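CpuTA1 (Curtobacterium pusillum, PDB 5K3W) belongs to the class IV aminotransferases, a pyridoxal-5'-phosphate-binding family, and is modelled with that cofactor and with 3-aminobenzoic acid. Local coordinates at residues I44-I49 / R122-E127; A91-A96 / G132-D137. All coordinates share one frame; numbering follows the deposited sequence.

How the interactions relate
Both contacts belong to the part of the chain built round the antiparallel sheet that holds strands 114-121 and 131-138. Interaction 1 joins the loop between those two strands to the start of helix 47-50, at one end of the sheet; interaction 2 packs helix 90-108 against strand 131-138 itself. Their centres lie about 19 Å apart, yet they touch: D46 OD2 is 3.6 Å from W133 CH2, and S131, next to the strand segment, hydrogen-bonds the same carboxylate oxygen. Each also meets the second subunit, I44 packing on W133 of the other copy and the reverse. Residues lining the pyridoxal-5'-phosphate pocket fall between 72 and 271, which excludes 44-49; both contacts are packing of sheet and dimer interface.

Interaction 1. Residues I44-I49 / R122-E127; sequences ITDLGI and RGIEGE
L47 pushes its forked end between R122 and E125. CD1 lies against the first carbons of the R122 side chain, 3.7 Å from R122 CB, while CD2 rests on the carboxylate carbon of E125, 3.6 Å from E125 CD, the two side chains crossing at about a right angle. L47 CG stands anti to its own carbonyl carbon (chi1 -64°), and this brings L47 CG to 3.4 Å from G123 O. That oxygen receives L47 N at 2.9 Å in a nearly straight bond (176°), though the N-H comes in above the carbonyl plane. Two residues on along the loop, E125 N donates to T45 O at 3.1 Å, and the two bonds make a single beta bridge that pairs D46 with I124.

Beside the E125 side chain, one water donates to both T45 O and E125 OE2. Separately, T45 OG1 meets I124 CG2 at 3.7 Å, and a second water links T45 OG1 to E125 O. I124 to E127 then form a type II turn, with G126 at a positive phi.

D46 is the N-cap of helix 47-50. Its OD1 accepts G48 N through the anti lone pair at 3.0 Å and also bonds T121, whereas OD2 bonds S131. R122 turns its guanidinium to D53 in a salt bridge, and E125 OE1 pairs with R182 of the second subunit. The buried carboxylate is thus gripped through both oxygens, which probably helps it remain charged, while the carboxylate lying against L47 is tied to the dimer interface.

Interaction 2. Residues A91-A96 / G132-D137; sequences AVWREA and GWVFVD
The indole of W93 reaches the strand with its six-membered ring. At the edge, in the ring plane, sits the carbonyl oxygen of W133, with W93 CZ3 only 3.3 Å from W133 O, a close approach of an aromatic C-H corner to a backbone oxygen. Two further neighbours stand obliquely to the ring: the alpha carbon of G132, 3.8 Å from W93 CH2, and a methyl of V134, whose CG2 is 3.5 Å from W93 CZ3. At G132 the indole lies where a CB would point, so the ring comes right up to the main chain. The pyrrole N-H at the far end bonds the carbonyl of P12.

The helix runs over the sheet at a shallow angle, its axis 9.6 Å from that of the strand and 24° from parallel: a two-layer alpha+beta packing, helix 90-108 lying on one face of the antiparallel sheet. Strands 5-9 and 114-121 flank 131-138, and W93 also rests on V9, L118 and L120 from them.

One turn along, A96 CB meets V134 CG2 at 4.0 Å. With V134 CG1 anti to the backbone N (chi1 -180°), CG2 stands beside that N and faces the helix, where it meets both W93 and A96. W133 sends its own side chain to the opposite face of the sheet, the side on which F135 packs on T45 of the second subunit.

Interaction 1. Residues I44-I49 / R122-E127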
ATOM      1  N   ILE A  44       2.449 -10.628 -12.836  1.00 16.28           N
ATOM      2  CA  ILE A  44       2.348  -9.183 -12.935  1.00 16.34           C
ATOM      3  C   ILE A  44       0.952  -8.702 -12.557  1.00 16.67           C
ATOM      4  O   ILE A  44       0.794  -7.546 -12.165  1.00 17.10           O
ATOM      5  CB  ILE A  44       2.741  -8.714 -14.354  1.00 19.92           C
ATOM      6  CG1 ILE A  44       3.035  -7.208 -14.367  1.00 22.53           C
ATOM      7  CG2 ILE A  44       1.627  -9.035 -15.353  1.00 10.95           C
ATOM      8  CD1 ILE A  44       4.074  -6.726 -13.331  1.00 12.89           C
ATOM      9  N   THR A  45      -0.073  -9.555 -12.650  1.00 16.52           N
ATOM     10  CA  THR A  45      -1.411  -9.170 -12.219  1.00 20.45           C
ATOM     11  C   THR A  45      -1.763  -9.697 -10.826  1.00 19.78           C
ATOM     12  O   THR A  45      -2.942  -9.729 -10.464  1.00 25.27           O
ATOM     13  CB  THR A  45      -2.467  -9.609 -13.243  1.00 19.66           C
ATOM     14  OG1 THR A  45      -2.342 -11.005 -13.503  1.00 26.87           O
ATOM     15  CG2 THR A  45      -2.294  -8.863 -14.548  1.00 19.84           C
ATOM     16  N   ASP A  46      -0.779 -10.109 -10.032  1.00 24.51           N
ATOM     17  CA  ASP A  46      -1.061 -10.432  -8.639  1.00 20.12           C
ATOM     18  C   ASP A  46      -1.457  -9.158  -7.909  1.00 15.38           C
ATOM     19  O   ASP A  46      -0.762  -8.141  -7.992  1.00 18.50           O
ATOM     20  CB  ASP A  46       0.155 -11.075  -7.974  1.00 20.47           C
ATOM     21  CG  ASP A  46      -0.217 -11.885  -6.733  1.00 22.54           C
ATOM     22  OD1 ASP A  46      -0.626 -11.283  -5.719  1.00 17.22           O
ATOM     23  OD2 ASP A  46      -0.088 -13.129  -6.771  1.00 21.48           O
ATOM     24  N   LEU A  47      -2.598  -9.191  -7.228  1.00 18.14           N
ATOM     25  CA  LEU A  47      -3.057  -7.982  -6.554  1.00 20.62           C
ATOM     26  C   LEU A  47      -2.082  -7.533  -5.474  1.00 18.39           C
ATOM     27  O   LEU A  47      -2.172  -6.390  -5.008  1.00 17.20           O
ATOM     28  CB  LEU A  47      -4.448  -8.201  -5.959  1.00 23.25           C
ATOM     29  CG  LEU A  47      -5.607  -8.483  -6.914  1.00 30.13           C
ATOM     30  CD1 LEU A  47      -6.816  -8.993  -6.122  1.00 23.17           C
ATOM     31  CD2 LEU A  47      -5.990  -7.234  -7.689  1.00 25.73           C
ATOM     32  N   GLY A  48      -1.155  -8.410  -5.067  1.00 16.69           N
ATOM     33  CA  GLY A  48      -0.111  -8.006  -4.145  1.00 15.29           C
ATOM     34  C   GLY A  48       0.772  -6.898  -4.686  1.00 18.11           C
ATOM     35  O   GLY A  48       1.219  -6.030  -3.929  1.00 15.40           O
ATOM     36  N   ILE A  49       1.032  -6.892  -5.991  1.00 13.05           N
ATOM     37  CA  ILE A  49       1.853  -5.842  -6.576  1.00 21.84           C
ATOM     38  C   ILE A  49       1.014  -4.796  -7.310  1.00 21.85           C
ATOM     39  O   ILE A  49       1.334  -3.608  -7.264  1.00 21.68           O
ATOM     40  CB  ILE A  49       2.957  -6.418  -7.490  1.00 16.78           C
ATOM     41  CG1 ILE A  49       3.678  -5.257  -8.191  1.00 19.60           C
ATOM     42  CG2 ILE A  49       2.383  -7.402  -8.492  1.00 16.60           C
ATOM     43  CD1 ILE A  49       5.142  -5.486  -8.452  1.00 15.40           C
ATOM     44  N   ARG A 122      -4.213 -11.294  -2.013  1.00 20.17           N
ATOM     45  CA  ARG A 122      -5.515 -11.704  -2.532  1.00 18.93           C
ATOM     46  C   ARG A 122      -5.394 -12.515  -3.819  1.00 23.23           C
ATOM     47  O   ARG A 122      -6.400 -13.053  -4.285  1.00 24.47           O
ATOM     48  CB  ARG A 122      -6.417 -10.467  -2.749  1.00 20.32           C
ATOM     49  CG  ARG A 122      -7.941 -10.747  -2.706  1.00 15.50           C
ATOM     50  CD  ARG A 122      -8.781  -9.458  -2.587  1.00 15.61           C
ATOM     51  NE  ARG A 122      -8.285  -8.532  -1.561  1.00 18.75           N
ATOM     52  CZ  ARG A 122      -8.669  -8.519  -0.282  1.00 19.02           C
ATOM     53  NH1 ARG A 122      -9.575  -9.379   0.159  1.00 16.23           N
ATOM     54  NH2 ARG A 122      -8.139  -7.647   0.565  1.00 14.16           N
ATOM     55  N   GLY A 123      -4.194 -12.620  -4.393  1.00 21.22           N
ATOM     56  CA  GLY A 123      -3.943 -13.485  -5.529  1.00 15.38           C
ATOM     57  C   GLY A 123      -3.975 -12.757  -6.864  1.00 21.75           C
ATOM     58  O   GLY A 123      -4.190 -11.544  -6.970  1.00 20.34           O
ATOM     59  N   ILE A 124      -3.731 -13.557  -7.903  1.00 22.46           N
ATOM     60  CA  ILE A 124      -3.938 -13.136  -9.281  1.00 23.32           C
ATOM     61  C   ILE A 124      -5.367 -12.652  -9.461  1.00 27.99           C
ATOM     62  O   ILE A 124      -6.323 -13.319  -9.049  1.00 26.81           O
ATOM     63  CB  ILE A 124      -3.621 -14.306 -10.225  1.00 28.85           C
ATOM     64  CG1 ILE A 124      -2.243 -14.903  -9.875  1.00 21.68           C
ATOM     65  CG2 ILE A 124      -3.737 -13.856 -11.673  1.00 28.20           C
ATOM     66  CD1 ILE A 124      -1.905 -16.192 -10.603  1.00 20.82           C
ATOM     67  N   GLU A 125      -5.517 -11.491 -10.095  1.00 28.16           N
ATOM     68  CA  GLU A 125      -6.823 -10.851 -10.168  1.00 31.45           C
ATOM     69  C   GLU A 125      -7.762 -11.636 -11.082  1.00 31.33           C
ATOM     70  O   GLU A 125      -7.346 -12.170 -12.114  1.00 30.32           O
ATOM     71  CB  GLU A 125      -6.682  -9.406 -10.655  1.00 32.35           C
ATOM     72  CG  GLU A 125      -8.020  -8.715 -10.913  1.00 45.66           C
ATOM     73  CD  GLU A 125      -7.960  -7.206 -10.738  1.00 54.22           C
ATOM     74  OE1 GLU A 125      -8.856  -6.651 -10.062  1.00 63.11           O
ATOM     75  OE2 GLU A 125      -7.018  -6.578 -11.269  1.00 48.00           O
ATOM     76  N   GLY A 126      -9.036 -11.706 -10.689  1.00 26.60           N
ATOM     77  CA  GLY A 126     -10.033 -12.472 -11.412  1.00 25.11           C
ATOM     78  C   GLY A 126     -10.118 -13.935 -11.032  1.00 37.94           C
ATOM     79  O   GLY A 126     -10.948 -14.661 -11.596  1.00 44.76           O
ATOM     80  N   GLU A 127      -9.320 -14.382 -10.063  1.00 48.48           N
ATOM     81  CA  GLU A 127      -9.069 -15.795  -9.843  1.00 27.91           C
ATOM     82  C   GLU A 127      -9.582 -16.316  -8.504  1.00 30.67           C
ATOM     83  O   GLU A 127      -9.740 -17.532  -8.357  1.00 31.29           O
ATOM     84  CB  GLU A 127      -7.561 -16.053  -9.961  1.00 31.26           C
ATOM     85  CG  GLU A 127      -7.157 -17.491  -9.988  1.00 40.47           C
ATOM     86  CD  GLU A 127      -5.729 -17.669 -10.457  1.00 50.81           C
ATOM     87  OE1 GLU A 127      -4.905 -18.215  -9.681  1.00 49.43           O
ATOM     88  OE2 GLU A 127      -5.436 -17.254 -11.603  1.00 51.76           O
TER
HETATM   89  O   HOH W   1      -4.079  -6.957 -10.807  1.00 31.84           O
HETATM   90  O   HOH W   2      -5.160 -11.745 -13.577  1.00 34.65           O

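Interaction 2. Residues A91-A96 / G132-D137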
ATOM      1  N   ALA A  91      -1.263 -23.866  10.418  1.00 23.18           N
ATOM      2  CA  ALA A  91      -0.407 -25.047  10.453  1.00 22.54           C
ATOM      3  C   ALA A  91       0.439 -25.174   9.195  1.00 20.78           C
ATOM      4  O   ALA A  91       1.519 -25.770   9.238  1.00 29.02           O
ATOM      5  CB  ALA A  91      -1.255 -26.305  10.644  1.00 14.45           C
ATOM      6  N   VAL A  92      -0.044 -24.662   8.064  1.00 20.14           N
ATOM      7  CA  VAL A  92       0.776 -24.631   6.857  1.00 23.47           C
ATOM      8  C   VAL A  92       1.864 -23.572   6.990  1.00 27.96           C
ATOM      9  O   VAL A  92       3.041 -23.825   6.703  1.00 22.70           O
ATOM     10  CB  VAL A  92      -0.097 -24.378   5.617  1.00 29.41           C
ATOM     11  CG1 VAL A  92       0.780 -24.221   4.383  1.00 23.71           C
ATOM     12  CG2 VAL A  92      -1.089 -25.512   5.430  1.00 24.74           C
ATOM     13  N   TRP A  93       1.488 -22.370   7.435  1.00 19.02           N
ATOM     14  CA  TRP A  93       2.466 -21.298   7.559  1.00 23.68           C
ATOM     15  C   TRP A  93       3.544 -21.642   8.590  1.00 25.69           C
ATOM     16  O   TRP A  93       4.741 -21.411   8.355  1.00 20.19           O
ATOM     17  CB  TRP A  93       1.753 -19.994   7.911  1.00 19.29           C
ATOM     18  CG  TRP A  93       1.015 -19.406   6.758  1.00 17.85           C
ATOM     19  CD1 TRP A  93      -0.323 -19.523   6.492  1.00 19.60           C
ATOM     20  CD2 TRP A  93       1.569 -18.606   5.699  1.00 16.90           C
ATOM     21  NE1 TRP A  93      -0.632 -18.845   5.335  1.00 21.09           N
ATOM     22  CE2 TRP A  93       0.508 -18.270   4.831  1.00 18.03           C
ATOM     23  CE3 TRP A  93       2.859 -18.132   5.411  1.00 17.89           C
ATOM     24  CZ2 TRP A  93       0.696 -17.481   3.685  1.00 20.84           C
ATOM     25  CZ3 TRP A  93       3.051 -17.347   4.274  1.00 20.39           C
ATOM     26  CH2 TRP A  93       1.974 -17.033   3.421  1.00 19.63           C
ATOM     27  N   ARG A  94       3.141 -22.209   9.732  1.00 17.86           N
ATOM     28  CA  ARG A  94       4.125 -22.643  10.720  1.00 20.80           C
ATOM     29  C   ARG A  94       5.099 -23.639  10.102  1.00 22.65           C
ATOM     30  O   ARG A  94       6.322 -23.468  10.170  1.00 21.06           O
ATOM     31  CB  ARG A  94       3.418 -23.253  11.929  1.00 16.75           C
ATOM     32  CG  ARG A  94       4.371 -23.777  12.985  1.00 19.76           C
ATOM     33  CD  ARG A  94       3.642 -24.444  14.145  1.00 16.94           C
ATOM     34  NE  ARG A  94       2.623 -23.582  14.741  1.00 22.19           N
ATOM     35  CZ  ARG A  94       1.311 -23.835  14.730  1.00 24.40           C
ATOM     36  NH1 ARG A  94       0.835 -24.939  14.164  1.00 16.89           N
ATOM     37  NH2 ARG A  94       0.472 -22.985  15.303  1.00 24.25           N
ATOM     38  N   GLU A  95       4.564 -24.681   9.471  1.00 24.75           N
ATOM     39  CA  GLU A  95       5.416 -25.678   8.842  1.00 22.22           C
ATOM     40  C   GLU A  95       6.293 -25.042   7.775  1.00 22.41           C
ATOM     41  O   GLU A  95       7.479 -25.379   7.655  1.00 18.19           O
ATOM     42  CB  GLU A  95       4.552 -26.803   8.260  1.00 18.06           C
ATOM     43  CG  GLU A  95       4.103 -27.834   9.306  1.00 22.42           C
ATOM     44  CD  GLU A  95       5.203 -28.848   9.652  1.00 27.12           C
ATOM     45  OE1 GLU A  95       5.654 -29.558   8.732  1.00 32.87           O
ATOM     46  OE2 GLU A  95       5.632 -28.929  10.827  1.00 25.04           O
ATOM     47  N   ALA A  96       5.730 -24.102   7.004  1.00 18.71           N
ATOM     48  CA  ALA A  96       6.491 -23.464   5.936  1.00 19.76           C
ATOM     49  C   ALA A  96       7.678 -22.690   6.491  1.00 19.40           C
ATOM     50  O   ALA A  96       8.776 -22.751   5.932  1.00 18.09           O
ATOM     51  CB  ALA A  96       5.595 -22.540   5.109  1.00 15.41           C
ATOM     52  N   GLY A 132       0.653 -16.911  -1.554  1.00 18.62           N
ATOM     53  CA  GLY A 132       1.441 -16.954  -0.332  1.00 19.20           C
ATOM     54  C   GLY A 132       2.876 -17.351  -0.603  1.00 21.15           C
ATOM     55  O   GLY A 132       3.159 -18.158  -1.490  1.00 15.83           O
ATOM     56  N   TRP A 133       3.789 -16.771   0.176  1.00 15.68           N
ATOM     57  CA  TRP A 133       5.209 -17.050   0.073  1.00 15.67           C
ATOM     58  C   TRP A 133       5.857 -16.909   1.440  1.00 16.51           C
ATOM     59  O   TRP A 133       5.400 -16.145   2.292  1.00 16.17           O
ATOM     60  CB  TRP A 133       5.904 -16.096  -0.901  1.00 21.72           C
ATOM     61  CG  TRP A 133       5.484 -16.229  -2.312  1.00 16.21           C
ATOM     62  CD1 TRP A 133       5.965 -17.118  -3.222  1.00 17.84           C
ATOM     63  CD2 TRP A 133       4.521 -15.424  -2.997  1.00 19.60           C
ATOM     64  NE1 TRP A 133       5.347 -16.930  -4.439  1.00 24.11           N
ATOM     65  CE2 TRP A 133       4.455 -15.896  -4.330  1.00 20.24           C
ATOM     66  CE3 TRP A 133       3.699 -14.358  -2.617  1.00 16.11           C
ATOM     67  CZ2 TRP A 133       3.601 -15.334  -5.292  1.00 16.82           C
ATOM     68  CZ3 TRP A 133       2.843 -13.801  -3.575  1.00 20.77           C
ATOM     69  CH2 TRP A 133       2.807 -14.294  -4.897  1.00 20.85           C
ATOM     70  N   VAL A 134       6.949 -17.635   1.626  1.00 20.03           N
ATOM     71  CA  VAL A 134       7.846 -17.451   2.757  1.00 15.37           C
ATOM     72  C   VAL A 134       9.253 -17.425   2.197  1.00 17.76           C
ATOM     73  O   VAL A 134       9.618 -18.303   1.409  1.00 24.96           O
ATOM     74  CB  VAL A 134       7.723 -18.587   3.799  1.00 17.63           C
ATOM     75  CG1 VAL A 134       8.681 -18.342   4.979  1.00 14.54           C
ATOM     76  CG2 VAL A 134       6.305 -18.737   4.285  1.00 21.60           C
ATOM     77  N   PHE A 135      10.055 -16.452   2.612  1.00 14.59           N
ATOM     78  CA  PHE A 135      11.481 -16.576   2.349  1.00 19.43           C
ATOM     79  C   PHE A 135      12.293 -16.303   3.608  1.00 15.72           C
ATOM     80  O   PHE A 135      11.873 -15.569   4.506  1.00 21.14           O
ATOM     81  CB  PHE A 135      11.945 -15.680   1.178  1.00 20.25           C
ATOM     82  CG  PHE A 135      11.762 -14.202   1.391  1.00 14.89           C
ATOM     83  CD1 PHE A 135      12.773 -13.441   1.964  1.00 19.62           C
ATOM     84  CD2 PHE A 135      10.611 -13.566   0.958  1.00 13.01           C
ATOM     85  CE1 PHE A 135      12.626 -12.067   2.123  1.00 17.24           C
ATOM     86  CE2 PHE A 135      10.453 -12.202   1.122  1.00 21.58           C
ATOM     87  CZ  PHE A 135      11.462 -11.450   1.707  1.00 18.81           C
ATOM     88  N   VAL A 136      13.452 -16.942   3.669  1.00 16.29           N
ATOM     89  CA  VAL A 136      14.390 -16.832   4.777  1.00 16.55           C
ATOM     90  C   VAL A 136      15.710 -16.297   4.232  1.00 22.42           C
ATOM     91  O   VAL A 136      16.141 -16.677   3.141  1.00 21.48           O
ATOM     92  CB  VAL A 136      14.600 -18.203   5.461  1.00 19.55           C
ATOM     93  CG1 VAL A 136      15.652 -18.101   6.545  1.00 15.54           C
ATOM     94  CG2 VAL A 136      13.266 -18.737   6.020  1.00 11.42           C
ATOM     95  N   ASP A 137      16.357 -15.420   4.986  1.00 19.91           N
ATOM     96  CA  ASP A 137      17.606 -14.858   4.501  1.00 19.04           C
ATOM     97  C   ASP A 137      18.305 -14.167   5.660  1.00 24.73           C
ATOM     98  O   ASP A 137      17.722 -13.946   6.726  1.00 23.80           O
ATOM     99  CB  ASP A 137      17.374 -13.886   3.346  1.00 20.13           C
ATOM    100  CG  ASP A 137      18.656 -13.527   2.611  1.00 31.78           C
ATOM    101  OD1 ASP A 137      19.684 -14.202   2.843  1.00 30.10           O
ATOM    102  OD2 ASP A 137      18.631 -12.589   1.780  1.00 34.50           O
TER